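Local structure of tubulin-like protein CetZ2 (Haloferax volcanii, 4B45) at residues D180-N183 with E184-R188; R188-G191 with L192-A196; S211-I214 with N215-S219; T255-P258 with D259-D262. The protein binds GTP, is classed as a GTPase of the tubulin/FtsZ superfamily, and takes part in controlling the shape of archaeal cells. All coordinates share one frame; numbering follows the deposited sequence.

Contact 1: D180-N183 with E184-R188; sequences DAIN and EAIAR. With GSP (5'-guanosine-diphosphate-monothiophosphate), chain C.
Asn183 and Ala187 are one turn apart on helix 175-196, the central helix of the tubulin/FtsZ fold, whose early turns reach the guanine of the bound nucleotide. Each residue from Glu184 to Ala187 gives its backbone N-H to the carbonyl four positions back, with Ala187 N 2.8 Å from Asn183 O. Asn183 is the side chain to follow. Its CB stays against the helix, 3.1 Å from Glu184 N. With CG beside the backbone N (chi1 -66°), the amide leaves the helix toward the base and lies within about 10° of the guanine plane. Asn183 OD1 then accepts the N-H of guanine N1 at 2.7 Å and a weak bond from N2 at 3.1 Å, while ND2 donates to O6 over 3.1 Å at a fairly straight 161°. This pattern reads guanine, and the pairing holds the amide against flipping. A leucine here would probably leave N1 and O6 of the base without these mates, and the guanine less firmly oriented. Helix 9-26 packs on the Asn183 side chain through Lys14, Leu15 and Ala18. Next to it, Ile182 CG2 sits 3.5 Å from N2 of the base and 4.4 Å from Ile186 CG1, one turn on.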
ATOM      1  N   ASP A 180     -10.262  -9.762   4.423  1.00 48.35           N
ATOM      2  CA  ASP A 180      -9.026 -10.382   4.886  1.00 50.18           C
ATOM      3  C   ASP A 180      -8.118 -10.781   3.717  1.00 49.66           C
ATOM      4  O   ASP A 180      -6.910 -10.545   3.765  1.00 49.36           O
ATOM      5  CB  ASP A 180      -9.320 -11.591   5.772  1.00 51.84           C
ATOM      6  CG  ASP A 180      -9.768 -11.192   7.155  1.00 57.91           C
ATOM      7  OD1 ASP A 180      -9.636  -9.997   7.486  1.00 65.62           O
ATOM      8  OD2 ASP A 180     -10.243 -12.065   7.914  1.00 63.86           O
ATOM      9  N   ALA A 181      -8.701 -11.360   2.664  1.00 48.14           N
ATOM     10  CA  ALA A 181      -7.927 -11.765   1.487  1.00 39.76           C
ATOM     11  C   ALA A 181      -7.280 -10.570   0.827  1.00 44.80           C
ATOM     12  O   ALA A 181      -6.137 -10.647   0.394  1.00 49.66           O
ATOM     13  CB  ALA A 181      -8.796 -12.529   0.469  1.00 39.91           C
ATOM     14  N   ILE A 182      -8.002  -9.458   0.742  1.00 46.74           N
ATOM     15  CA  ILE A 182      -7.407  -8.244   0.179  1.00 45.05           C
ATOM     16  C   ILE A 182      -6.262  -7.756   1.045  1.00 46.94           C
ATOM     17  O   ILE A 182      -5.177  -7.443   0.555  1.00 44.32           O
ATOM     18  CB  ILE A 182      -8.413  -7.098   0.088  1.00 48.79           C
ATOM     19  CG1 ILE A 182      -9.574  -7.469  -0.836  1.00 46.83           C
ATOM     20  CG2 ILE A 182      -7.718  -5.828  -0.393  1.00 43.80           C
ATOM     21  CD1 ILE A 182     -10.735  -6.484  -0.766  1.00 47.50           C
ATOM     22  N   ASN A 183      -6.503  -7.700   2.345  1.00 46.08           N
ATOM     23  CA  ASN A 183      -5.487  -7.210   3.256  1.00 46.15           C
ATOM     24  C   ASN A 183      -4.233  -8.067   3.200  1.00 41.74           C
ATOM     25  O   ASN A 183      -3.106  -7.559   3.249  1.00 39.74           O
ATOM     26  CB  ASN A 183      -6.022  -7.182   4.685  1.00 43.78           C
ATOM     27  CG  ASN A 183      -7.126  -6.178   4.873  1.00 45.78           C
ATOM     28  OD1 ASN A 183      -7.323  -5.278   4.046  1.00 48.37           O
ATOM     29  ND2 ASN A 183      -7.853  -6.314   5.970  1.00 48.70           N
ATOM     30  N   GLU A 184      -4.436  -9.374   3.104  1.00 43.11           N
ATOM     31  CA  GLU A 184      -3.320 -10.302   3.103  1.00 52.35           C
ATOM     32  C   GLU A 184      -2.486 -10.199   1.823  1.00 52.51           C
ATOM     33  O   GLU A 184      -1.257 -10.329   1.860  1.00 46.97           O
ATOM     34  CB  GLU A 184      -3.821 -11.726   3.309  1.00 60.24           C
ATOM     35  CG  GLU A 184      -4.144 -12.060   4.749  1.00 75.79           C
ATOM     36  CD  GLU A 184      -2.923 -12.516   5.524  1.00 97.84           C
ATOM     37  OE1 GLU A 184      -1.917 -11.769   5.555  1.00106.90           O
ATOM     38  OE2 GLU A 184      -2.969 -13.626   6.104  1.00104.95           O
ATOM     39  N   ALA A 185      -3.154  -9.972   0.695  1.00 51.22           N
ATOM     40  CA  ALA A 185      -2.439  -9.850  -0.569  1.00 53.45           C
ATOM     41  C   ALA A 185      -1.656  -8.554  -0.538  1.00 49.41           C
ATOM     42  O   ALA A 185      -0.519  -8.484  -1.007  1.00 47.20           O
ATOM     43  CB  ALA A 185      -3.398  -9.863  -1.741  1.00 48.57           C
ATOM     44  N   ILE A 186      -2.260  -7.518   0.027  1.00 40.81           N
ATOM     45  CA  ILE A 186      -1.582  -6.232   0.064  1.00 45.34           C
ATOM     46  C   ILE A 186      -0.396  -6.325   0.993  1.00 42.08           C
ATOM     47  O   ILE A 186       0.697  -5.846   0.673  1.00 43.09           O
ATOM     48  CB  ILE A 186      -2.521  -5.093   0.462  1.00 49.64           C
ATOM     49  CG1 ILE A 186      -3.458  -4.800  -0.705  1.00 50.97           C
ATOM     50  CG2 ILE A 186      -1.728  -3.833   0.767  1.00 47.96           C
ATOM     51  CD1 ILE A 186      -2.707  -4.481  -1.990  1.00 53.46           C
ATOM     52  N   ALA A 187      -0.601  -6.988   2.124  1.00 44.68           N
ATOM     53  CA  ALA A 187       0.468  -7.163   3.092  1.00 47.06           C
ATOM     54  C   ALA A 187       1.698  -7.850   2.494  1.00 47.45           C
ATOM     55  O   ALA A 187       2.822  -7.406   2.721  1.00 43.44           O
ATOM     56  CB  ALA A 187      -0.026  -7.916   4.281  1.00 38.59           C
ATOM     57  N   ARG A 188       1.484  -8.929   1.743  1.00 51.58           N
ATOM     58  CA  ARG A 188       2.587  -9.654   1.108  1.00 51.17           C
ATOM     59  C   ARG A 188       3.348  -8.778   0.117  1.00 49.69           C
ATOM     60  O   ARG A 188       4.573  -8.714   0.154  1.00 50.00           O
ATOM     61  CB  ARG A 188       2.081 -10.907   0.392  1.00 56.06           C
ATOM     62  CG  ARG A 188       3.093 -11.495  -0.575  1.00 67.35           C
ATOM     63  CD  ARG A 188       2.403 -12.179  -1.754  1.00 76.99           C
ATOM     64  NE  ARG A 188       2.157 -13.597  -1.508  1.00 80.37           N
ATOM     65  CZ  ARG A 188       1.336 -14.354  -2.231  1.00 82.81           C
ATOM     66  NH1 ARG A 188       0.662 -13.836  -3.250  1.00 81.63           N
ATOM     67  NH2 ARG A 188       1.179 -15.634  -1.926  1.00 87.26           N
TER
HETATM   68  PG  GSP C1342     -17.065   4.891   9.179  1.00 65.49           P
HETATM   69  O3B GSP C1342     -15.511   5.210   9.417  1.00 81.37           O
HETATM   70  S1G GSP C1342     -17.632   4.568   7.216  1.00 66.45           S
HETATM   71  O2G GSP C1342     -17.493   3.661  10.032  1.00121.21           O
HETATM   72  O3G GSP C1342     -17.747   6.134   9.592  1.00 56.17           O
HETATM   73  PB  GSP C1342     -14.258   4.350   8.925  1.00 46.49           P
HETATM   74  O1B GSP C1342     -13.656   3.481  10.001  1.00 43.19           O
HETATM   75  O2B GSP C1342     -13.187   5.332   8.470  1.00 59.46           O
HETATM   76  PA  GSP C1342     -13.820   2.213   7.159  1.00 46.26           P
HETATM   77  O1A GSP C1342     -14.445   0.876   7.451  1.00 49.09           O
HETATM   78  O2A GSP C1342     -12.388   2.169   7.627  1.00 54.10           O
HETATM   79  O3A GSP C1342     -14.660   3.407   7.734  1.00 54.38           O
HETATM   80  O5' GSP C1342     -13.727   2.469   5.630  1.00 55.57           O
HETATM   81  C5' GSP C1342     -14.677   2.018   4.725  1.00 50.00           C
HETATM   82  C4' GSP C1342     -14.083   1.636   3.437  1.00 53.13           C
HETATM   83  O4' GSP C1342     -13.022   0.749   3.633  1.00 46.50           O
HETATM   84  C3' GSP C1342     -15.042   0.932   2.563  1.00 47.18           C
HETATM   85  O3' GSP C1342     -14.654   1.202   1.271  1.00 50.09           O
HETATM   86  C2' GSP C1342     -14.831  -0.483   2.849  1.00 51.09           C
HETATM   87  O2' GSP C1342     -15.128  -1.235   1.721  1.00 57.03           O
HETATM   88  C1' GSP C1342     -13.404  -0.544   3.101  1.00 46.09           C
HETATM   89  N9  GSP C1342     -12.967  -1.538   4.061  1.00 45.92           N
HETATM   90  C8  GSP C1342     -13.499  -1.778   5.264  1.00 47.15           C
HETATM   91  N7  GSP C1342     -12.782  -2.738   5.881  1.00 50.23           N
HETATM   92  C5  GSP C1342     -11.760  -3.108   5.051  1.00 42.94           C
HETATM   93  C6  GSP C1342     -10.700  -4.047   5.179  1.00 42.60           C
HETATM   94  O6  GSP C1342     -10.553  -4.831   6.308  1.00 44.56           O
HETATM   95  N1  GSP C1342      -9.833  -4.180   4.147  1.00 40.41           N
HETATM   96  C2  GSP C1342      -9.967  -3.425   3.033  1.00 43.18           C
HETATM   97  N2  GSP C1342      -8.987  -3.617   1.956  1.00 40.27           N
HETATM   98  N3  GSP C1342     -10.945  -2.521   2.872  1.00 45.25           N
HETATM   99  C4  GSP C1342     -11.870  -2.351   3.889  1.00 45.77           C

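Contact 2: R188-G191 with L192-A196; sequences RRVG and LLLAA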
ATOM      1  N   ARG A 188       1.484  -8.929   1.743  1.00 51.58           N
ATOM      2  CA  ARG A 188       2.587  -9.654   1.108  1.00 51.17           C
ATOM      3  C   ARG A 188       3.348  -8.778   0.117  1.00 49.69           C
ATOM      4  O   ARG A 188       4.573  -8.714   0.154  1.00 50.00           O
ATOM      5  CB  ARG A 188       2.081 -10.907   0.392  1.00 56.06           C
ATOM      6  CG  ARG A 188       3.093 -11.495  -0.575  1.00 67.35           C
ATOM      7  CD  ARG A 188       2.403 -12.179  -1.754  1.00 76.99           C
ATOM      8  NE  ARG A 188       2.157 -13.597  -1.508  1.00 80.37           N
ATOM      9  CZ  ARG A 188       1.336 -14.354  -2.231  1.00 82.81           C
ATOM     10  NH1 ARG A 188       0.662 -13.836  -3.250  1.00 81.63           N
ATOM     11  NH2 ARG A 188       1.179 -15.634  -1.926  1.00 87.26           N
ATOM     12  N   ARG A 189       2.608  -8.105  -0.762  1.00 49.31           N
ATOM     13  CA  ARG A 189       3.173  -7.146  -1.712  1.00 46.47           C
ATOM     14  C   ARG A 189       3.986  -6.029  -1.071  1.00 46.66           C
ATOM     15  O   ARG A 189       5.122  -5.770  -1.467  1.00 44.58           O
ATOM     16  CB  ARG A 189       2.061  -6.497  -2.535  1.00 40.73           C
ATOM     17  CG  ARG A 189       1.591  -7.328  -3.686  1.00 57.15           C
ATOM     18  CD  ARG A 189       0.188  -6.943  -4.058  1.00 55.29           C
ATOM     19  NE  ARG A 189      -0.335  -7.694  -5.199  1.00 52.88           N
ATOM     20  CZ  ARG A 189      -0.626  -8.993  -5.172  1.00 66.88           C
ATOM     21  NH1 ARG A 189      -0.423  -9.712  -4.067  1.00 71.51           N
ATOM     22  NH2 ARG A 189      -1.109  -9.580  -6.257  1.00 67.93           N
ATOM     23  N   VAL A 190       3.375  -5.329  -0.122  1.00 48.20           N
ATOM     24  CA  VAL A 190       4.027  -4.196   0.529  1.00 46.88           C
ATOM     25  C   VAL A 190       5.168  -4.674   1.413  1.00 42.79           C
ATOM     26  O   VAL A 190       6.268  -4.118   1.372  1.00 46.70           O
ATOM     27  CB  VAL A 190       3.019  -3.354   1.328  1.00 42.68           C
ATOM     28  CG1 VAL A 190       3.731  -2.246   2.112  1.00 39.66           C
ATOM     29  CG2 VAL A 190       1.975  -2.761   0.385  1.00 44.03           C
ATOM     30  N   GLY A 191       4.910  -5.726   2.187  1.00 39.19           N
ATOM     31  CA  GLY A 191       5.919  -6.312   3.052  1.00 34.61           C
ATOM     32  C   GLY A 191       7.196  -6.692   2.312  1.00 48.35           C
ATOM     33  O   GLY A 191       8.298  -6.429   2.801  1.00 47.03           O
ATOM     34  N   LEU A 192       7.050  -7.309   1.135  1.00 42.39           N
ATOM     35  CA  LEU A 192       8.199  -7.725   0.346  1.00 37.66           C
ATOM     36  C   LEU A 192       8.935  -6.496  -0.154  1.00 38.55           C
ATOM     37  O   LEU A 192      10.159  -6.476  -0.202  1.00 46.21           O
ATOM     38  CB  LEU A 192       7.768  -8.592  -0.851  1.00 35.34           C
ATOM     39  CG  LEU A 192       7.352 -10.022  -0.521  1.00 42.34           C
ATOM     40  CD1 LEU A 192       6.840 -10.743  -1.771  1.00 43.98           C
ATOM     41  CD2 LEU A 192       8.476 -10.803   0.144  1.00 41.42           C
ATOM     42  N   LEU A 193       8.179  -5.471  -0.536  1.00 38.11           N
ATOM     43  CA  LEU A 193       8.788  -4.224  -0.979  1.00 40.29           C
ATOM     44  C   LEU A 193       9.614  -3.604   0.145  1.00 46.09           C
ATOM     45  O   LEU A 193      10.734  -3.139  -0.072  1.00 48.27           O
ATOM     46  CB  LEU A 193       7.714  -3.252  -1.438  1.00 40.69           C
ATOM     47  CG  LEU A 193       8.211  -1.854  -1.793  1.00 47.15           C
ATOM     48  CD1 LEU A 193       8.882  -1.903  -3.136  1.00 50.06           C
ATOM     49  CD2 LEU A 193       7.068  -0.839  -1.788  1.00 42.94           C
ATOM     50  N   LEU A 194       9.054  -3.612   1.352  1.00 39.29           N
ATOM     51  CA  LEU A 194       9.744  -3.099   2.519  1.00 40.69           C
ATOM     52  C   LEU A 194      10.924  -3.976   2.900  1.00 44.50           C
ATOM     53  O   LEU A 194      11.958  -3.475   3.347  1.00 48.61           O
ATOM     54  CB  LEU A 194       8.772  -2.992   3.705  1.00 48.87           C
ATOM     55  CG  LEU A 194       7.564  -2.063   3.541  1.00 45.77           C
ATOM     56  CD1 LEU A 194       6.612  -2.195   4.736  1.00 46.81           C
ATOM     57  CD2 LEU A 194       8.007  -0.615   3.365  1.00 42.36           C
ATOM     58  N   ALA A 195      10.778  -5.286   2.723  1.00 40.95           N
ATOM     59  CA  ALA A 195      11.825  -6.219   3.136  1.00 43.63           C
ATOM     60  C   ALA A 195      13.060  -6.214   2.225  1.00 43.83           C
ATOM     61  O   ALA A 195      14.180  -6.484   2.684  1.00 47.52           O
ATOM     62  CB  ALA A 195      11.267  -7.625   3.232  1.00 44.65           C
ATOM     63  N   ALA A 196      12.853  -5.915   0.947  1.00 43.58           N
ATOM     64  CA  ALA A 196      13.936  -5.953  -0.046  1.00 47.95           C
ATOM     65  C   ALA A 196      15.122  -5.085   0.371  1.00 54.13           C
ATOM     66  O   ALA A 196      16.278  -5.425   0.114  1.00 56.83           O
ATOM     67  CB  ALA A 196      13.425  -5.517  -1.401  1.00 39.60           C
TER
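Val190 sets CG1 opposite its backbone N (chi1 175°), while Leu194 tucks CG beside its own N (chi1 -61°), and these two choices lay the side chains alongside each other on the last turns of helix 175-196, the core helix between the two domains of the tubulin/FtsZ fold. They point the same way, and Val190 CG1 meets Leu194 CD1 at 3.9 Å. The same i to i+4 arrangement recurs on another flank of the helix. There the aliphatic start of Arg188 runs beside Leu192, with Arg188 CG 4.0 Å from Leu192 CD1. Leu192 also leans over the preceding turn, its CG 3.1 Å from Arg188 O, the carbonyl that accepts its own N-H. The backbone ladder is regular: Leu194 N reaches Val190 O at 2.8 Å.

Most of these side chains are buried, with residues of both domains packed against this end of the helix. Leu192 touches Phe28 on the nucleotide-binding side and Tyr227, Phe303 and Leu313 of the C-terminal domain strands, while Leu194 packs on Ala30 and shares a backbone bond with Met1. Arg189 lies against Phe168, Leu225 and Tyr227, and its NH1 is satisfied by the carbonyl of Ala185 a turn earlier. At Gly191 the turn carries no side chain, and its carbonyl receives Ala195 N at 2.7 Å, with Ala195 CB resting 3.2 Å from that same Gly191 O.

Contact 3: S211-I214 with N215-S219; sequences SEVI and NTLRS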
ATOM      1  N   SER A 211      16.807   3.405  -0.884  1.00 41.23           N
ATOM      2  CA  SER A 211      16.753   4.662  -1.617  1.00 39.11           C
ATOM      3  C   SER A 211      16.108   4.510  -3.004  1.00 44.14           C
ATOM      4  O   SER A 211      15.621   5.496  -3.570  1.00 47.44           O
ATOM      5  CB  SER A 211      18.156   5.276  -1.726  1.00 48.39           C
ATOM      6  OG  SER A 211      19.031   4.415  -2.446  1.00 53.75           O
ATOM      7  N   GLU A 212      16.105   3.287  -3.549  1.00 39.49           N
ATOM      8  CA  GLU A 212      15.441   3.024  -4.828  1.00 51.04           C
ATOM      9  C   GLU A 212      13.927   3.170  -4.689  1.00 40.21           C
ATOM     10  O   GLU A 212      13.246   3.622  -5.618  1.00 39.27           O
ATOM     11  CB  GLU A 212      15.738   1.606  -5.362  1.00 52.42           C
ATOM     12  CG  GLU A 212      17.165   1.106  -5.200  1.00 57.77           C
ATOM     13  CD  GLU A 212      18.152   1.865  -6.048  1.00 59.40           C
ATOM     14  OE1 GLU A 212      17.714   2.643  -6.919  1.00 54.73           O
ATOM     15  OE2 GLU A 212      19.371   1.680  -5.845  1.00 73.76           O
ATOM     16  N   VAL A 213      13.404   2.747  -3.547  1.00 39.08           N
ATOM     17  CA  VAL A 213      11.974   2.903  -3.248  1.00 41.49           C
ATOM     18  C   VAL A 213      11.640   4.384  -3.086  1.00 45.93           C
ATOM     19  O   VAL A 213      10.676   4.889  -3.678  1.00 44.26           O
ATOM     20  CB  VAL A 213      11.575   2.102  -1.988  1.00 43.51           C
ATOM     21  CG1 VAL A 213      10.131   2.370  -1.594  1.00 39.92           C
ATOM     22  CG2 VAL A 213      11.787   0.606  -2.221  1.00 43.68           C
ATOM     23  N   ILE A 214      12.468   5.085  -2.314  1.00 47.38           N
ATOM     24  CA  ILE A 214      12.263   6.504  -2.060  1.00 42.60           C
ATOM     25  C   ILE A 214      12.315   7.333  -3.338  1.00 44.38           C
ATOM     26  O   ILE A 214      11.480   8.209  -3.563  1.00 37.39           O
ATOM     27  CB  ILE A 214      13.296   7.039  -1.057  1.00 46.79           C
ATOM     28  CG1 ILE A 214      13.149   6.289   0.269  1.00 48.41           C
ATOM     29  CG2 ILE A 214      13.140   8.557  -0.872  1.00 42.45           C
ATOM     30  CD1 ILE A 214      13.892   6.906   1.434  1.00 44.40           C
ATOM     31  N   ASN A 215      13.291   7.052  -4.188  1.00 42.99           N
ATOM     32  CA  ASN A 215      13.415   7.792  -5.437  1.00 40.26           C
ATOM     33  C   ASN A 215      12.336   7.449  -6.471  1.00 41.20           C
ATOM     34  O   ASN A 215      11.984   8.273  -7.321  1.00 47.16           O
ATOM     35  CB  ASN A 215      14.832   7.649  -5.989  1.00 38.18           C
ATOM     36  CG  ASN A 215      15.843   8.364  -5.119  1.00 48.19           C
ATOM     37  OD1 ASN A 215      15.461   9.074  -4.178  1.00 47.00           O
ATOM     38  ND2 ASN A 215      17.129   8.195  -5.418  1.00 44.21           N
ATOM     39  N   THR A 216      11.795   6.245  -6.384  1.00 38.60           N
ATOM     40  CA  THR A 216      10.657   5.878  -7.215  1.00 45.02           C
ATOM     41  C   THR A 216       9.401   6.671  -6.829  1.00 47.05           C
ATOM     42  O   THR A 216       8.672   7.169  -7.695  1.00 46.44           O
ATOM     43  CB  THR A 216      10.383   4.355  -7.142  1.00 46.71           C
ATOM     44  OG1 THR A 216      11.545   3.641  -7.598  1.00 51.72           O
ATOM     45  CG2 THR A 216       9.196   3.973  -8.015  1.00 37.60           C
ATOM     46  N   LEU A 217       9.160   6.802  -5.526  1.00 48.68           N
ATOM     47  CA  LEU A 217       7.980   7.507  -5.025  1.00 45.67           C
ATOM     48  C   LEU A 217       8.156   9.026  -4.957  1.00 51.74           C
ATOM     49  O   LEU A 217       7.188   9.755  -4.725  1.00 47.91           O
ATOM     50  CB  LEU A 217       7.609   6.977  -3.642  1.00 47.71           C
ATOM     51  CG  LEU A 217       7.180   5.513  -3.685  1.00 49.44           C
ATOM     52  CD1 LEU A 217       7.002   4.945  -2.300  1.00 43.48           C
ATOM     53  CD2 LEU A 217       5.896   5.383  -4.527  1.00 46.31           C
ATOM     54  N   ARG A 218       9.388   9.488  -5.185  1.00 43.93           N
ATOM     55  CA  ARG A 218       9.763  10.887  -4.998  1.00 52.74           C
ATOM     56  C   ARG A 218       8.962  11.863  -5.860  1.00 55.53           C
ATOM     57  O   ARG A 218       8.737  13.010  -5.471  1.00 59.07           O
ATOM     58  CB  ARG A 218      11.260  11.051  -5.269  1.00 56.78           C
ATOM     59  CG  ARG A 218      11.869  12.328  -4.716  1.00 66.59           C
ATOM     60  CD  ARG A 218      13.395  12.229  -4.671  1.00 66.56           C
ATOM     61  NE  ARG A 218      13.987  12.038  -5.994  1.00 69.83           N
ATOM     62  CZ  ARG A 218      15.272  11.753  -6.203  1.00 74.49           C
ATOM     63  NH1 ARG A 218      16.095  11.618  -5.170  1.00 83.00           N
ATOM     64  NH2 ARG A 218      15.740  11.600  -7.437  1.00 63.24           N
ATOM     65  N   SER A 219       8.540  11.402  -7.030  1.00 50.29           N
ATOM     66  CA  SER A 219       7.755  12.219  -7.945  1.00 62.43           C
ATOM     67  C   SER A 219       6.392  12.632  -7.368  1.00 66.73           C
ATOM     68  O   SER A 219       5.832  13.665  -7.748  1.00 67.14           O
ATOM     69  CB  SER A 219       7.561  11.461  -9.258  1.00 67.89           C
ATOM     70  OG  SER A 219       7.437  10.070  -9.016  1.00 70.35           O
TER
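Ser211 O accepts Asn215 N at 2.9 Å and Val213 O accepts Leu217 N at 3.1 Å, the alpha-helical repeat of helix 210-217, a short helix of the C-terminal domain in the tubulin/FtsZ fold. Between these bonds Glu212 O is gripped twice by Thr216. The Thr216 hydroxyl, held beside its backbone N (chi1 -60°), donates from OG1 to Glu212 O at 2.6 Å, while Thr216 N binds Glu212 O at 3.1 Å from well above the carbonyl plane. This pairing settles a polar group on a buried side chain that packs against Leu267 and Leu315. Val213 and Leu217 run side by side on the inner surface, pointing the same way, with Val213 CG1 4.1 Å from Leu217 CD1. Val213 also touches Leu267, and Leu217 touches Leu315, so two neighbouring strands of the sheet receive the helix. Asn215 and Arg218 lie on another flank of the helix. Asn215 folds its amide back over the preceding turn, with CG 3.3 Å from Ser211 O. Arg218, bent at chi3 (61°), sets its guanidinium beside that amide with the planes tilted by nearly 40°: Asn215 CG sits 3.2 Å above one face of the Arg218 group, displaced toward its rim.

Contact 4: T255-P258 with D259-D262; sequences TSLP and DASD
Ala260 pushes its methyl into the bend made by Thr255 and Leu257, with Ala260 CB 3.4 Å from Leu257 O and 3.9 Å from Thr255 OG1. Leu257 CD2 approaches the same methyl more loosely, at 4.5 Å from Ala260 CB. The hydroxyl closes this first shell: Thr255 OG1 donates to Leu257 O over 2.9 Å, coming in from above the carbonyl plane. It can do so because OG1 stands trans to the backbone N (chi1 173°), which leaves CG2 between N and the carbonyl carbon and turned toward Asp259. A valine in its place would probably leave Leu257 O without this donor and the carbonyl freer to turn away from Ala260.

The next shell is the backbone. Pro258 and Asp259 reverse the chain, Asp259 taking a left-handed conformation (phi 58°), so that Ala260 returns to Leu257. Neighbouring elements hold the reversal from outside. Ser322 OG binds Pro258 O, and the backbone N of Glu323, where helix 323-340 starts, binds Asp259 OD2. Nearer the start of the loop, Ser256 OG is bonded to Leu162 O and Leu225 N, one from each of two adjacent strands, while Ala224 touches Thr255, Leu257 and Ala260. The whole is a packed, non-repetitive connection from helix 240-252 to strand 263-272, a helix-to-strand loop of the C-terminal domain that sits where this domain meets the GTPase domain of the tubulin/FtsZ fold.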
ATOM      1  N   THR A 255      -1.466  -5.519 -10.663  1.00 43.62           N
ATOM      2  CA  THR A 255      -1.223  -4.248 -10.008  1.00 34.32           C
ATOM      3  C   THR A 255      -2.322  -3.926  -8.983  1.00 41.87           C
ATOM      4  O   THR A 255      -3.486  -4.284  -9.165  1.00 42.53           O
ATOM      5  CB  THR A 255      -1.123  -3.147 -11.060  1.00 41.71           C
ATOM      6  OG1 THR A 255      -1.048  -1.871 -10.423  1.00 61.69           O
ATOM      7  CG2 THR A 255      -2.326  -3.194 -11.947  1.00 37.47           C
ATOM      8  N   SER A 256      -1.941  -3.263  -7.898  1.00 41.91           N
ATOM      9  CA  SER A 256      -2.870  -2.953  -6.815  1.00 44.29           C
ATOM     10  C   SER A 256      -3.943  -1.944  -7.247  1.00 43.54           C
ATOM     11  O   SER A 256      -5.045  -1.910  -6.684  1.00 44.08           O
ATOM     12  CB  SER A 256      -2.099  -2.445  -5.591  1.00 36.55           C
ATOM     13  OG  SER A 256      -1.414  -1.245  -5.892  1.00 37.31           O
ATOM     14  N   LEU A 257      -3.592  -1.129  -8.237  1.00 45.33           N
ATOM     15  CA  LEU A 257      -4.517  -0.252  -8.953  1.00 45.26           C
ATOM     16  C   LEU A 257      -4.532  -0.616 -10.448  1.00 46.75           C
ATOM     17  O   LEU A 257      -3.501  -0.517 -11.104  1.00 52.96           O
ATOM     18  CB  LEU A 257      -4.019   1.186  -8.835  1.00 38.54           C
ATOM     19  CG  LEU A 257      -4.781   2.231  -9.652  1.00 47.58           C
ATOM     20  CD1 LEU A 257      -6.189   2.452  -9.064  1.00 47.99           C
ATOM     21  CD2 LEU A 257      -3.996   3.537  -9.703  1.00 48.97           C
ATOM     22  N   PRO A 258      -5.696  -1.019 -11.003  1.00 49.93           N
ATOM     23  CA  PRO A 258      -5.767  -1.372 -12.435  1.00 44.83           C
ATOM     24  C   PRO A 258      -5.363  -0.245 -13.392  1.00 45.06           C
ATOM     25  O   PRO A 258      -5.588   0.938 -13.106  1.00 41.61           O
ATOM     26  CB  PRO A 258      -7.256  -1.688 -12.650  1.00 40.61           C
ATOM     27  CG  PRO A 258      -7.756  -2.085 -11.301  1.00 45.76           C
ATOM     28  CD  PRO A 258      -6.974  -1.267 -10.309  1.00 40.85           C
ATOM     29  N   ASP A 259      -4.801  -0.632 -14.537  1.00 46.23           N
ATOM     30  CA  ASP A 259      -4.408   0.303 -15.596  1.00 44.52           C
ATOM     31  C   ASP A 259      -3.415   1.369 -15.100  1.00 46.90           C
ATOM     32  O   ASP A 259      -3.593   2.562 -15.345  1.00 48.26           O
ATOM     33  CB  ASP A 259      -5.645   0.947 -16.247  1.00 40.03           C
ATOM     34  CG  ASP A 259      -5.327   1.622 -17.576  1.00 56.35           C
ATOM     35  OD1 ASP A 259      -4.382   1.173 -18.262  1.00 60.30           O
ATOM     36  OD2 ASP A 259      -6.022   2.600 -17.939  1.00 58.21           O
ATOM     37  N   ALA A 260      -2.354   0.927 -14.431  1.00 42.23           N
ATOM     38  CA  ALA A 260      -1.367   1.849 -13.866  1.00 46.13           C
ATOM     39  C   ALA A 260      -0.044   1.897 -14.636  1.00 53.12           C
ATOM     40  O   ALA A 260       0.974   2.304 -14.073  1.00 51.51           O
ATOM     41  CB  ALA A 260      -1.092   1.483 -12.413  1.00 43.93           C
ATOM     42  N   SER A 261      -0.055   1.502 -15.910  1.00 53.77           N
ATOM     43  CA  SER A 261       1.174   1.446 -16.719  1.00 56.36           C
ATOM     44  C   SER A 261       1.840   2.792 -16.938  1.00 52.34           C
ATOM     45  O   SER A 261       3.054   2.905 -16.863  1.00 57.96           O
ATOM     46  CB  SER A 261       0.907   0.833 -18.098  1.00 60.93           C
ATOM     47  OG  SER A 261       1.125  -0.560 -18.088  1.00 72.81           O
ATOM     48  N   ASP A 262       1.040   3.804 -17.249  1.00 50.10           N
ATOM     49  CA  ASP A 262       1.571   5.109 -17.607  1.00 50.52           C
ATOM     50  C   ASP A 262       2.141   5.831 -16.382  1.00 52.62           C
ATOM     51  O   ASP A 262       1.465   6.641 -15.759  1.00 57.02           O
ATOM     52  CB  ASP A 262       0.478   5.933 -18.281  1.00 54.89           C
ATOM     53  CG  ASP A 262       0.974   7.262 -18.790  1.00 62.20           C
ATOM     54  OD1 ASP A 262       2.194   7.514 -18.705  1.00 66.55           O
ATOM     55  OD2 ASP A 262       0.137   8.055 -19.280  1.00 61.97           O
TER

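In the fold
Contacts 1 and 2 are successive parts of one helix, 175-196, sharing Arg188, with centres 12 Å apart. Only contact 1 touches the nucleotide; in contact 2 the side chain of Val190 is already about 11 Å from it. From the far end of that helix the packing continues into helix 210-217: Leu193 CD1 meets Val213 CG2 at 3.9 Å, joining contacts 2 and 3. Contact 4 meets contact 1 instead, where Ile186 CD1 lies 4.2 Å from Ser256 CB. The central helix therefore connects the guanine pocket with helix 210-217 and the loop 255-262, although contacts 1 and 3 have centres 23 Å apart.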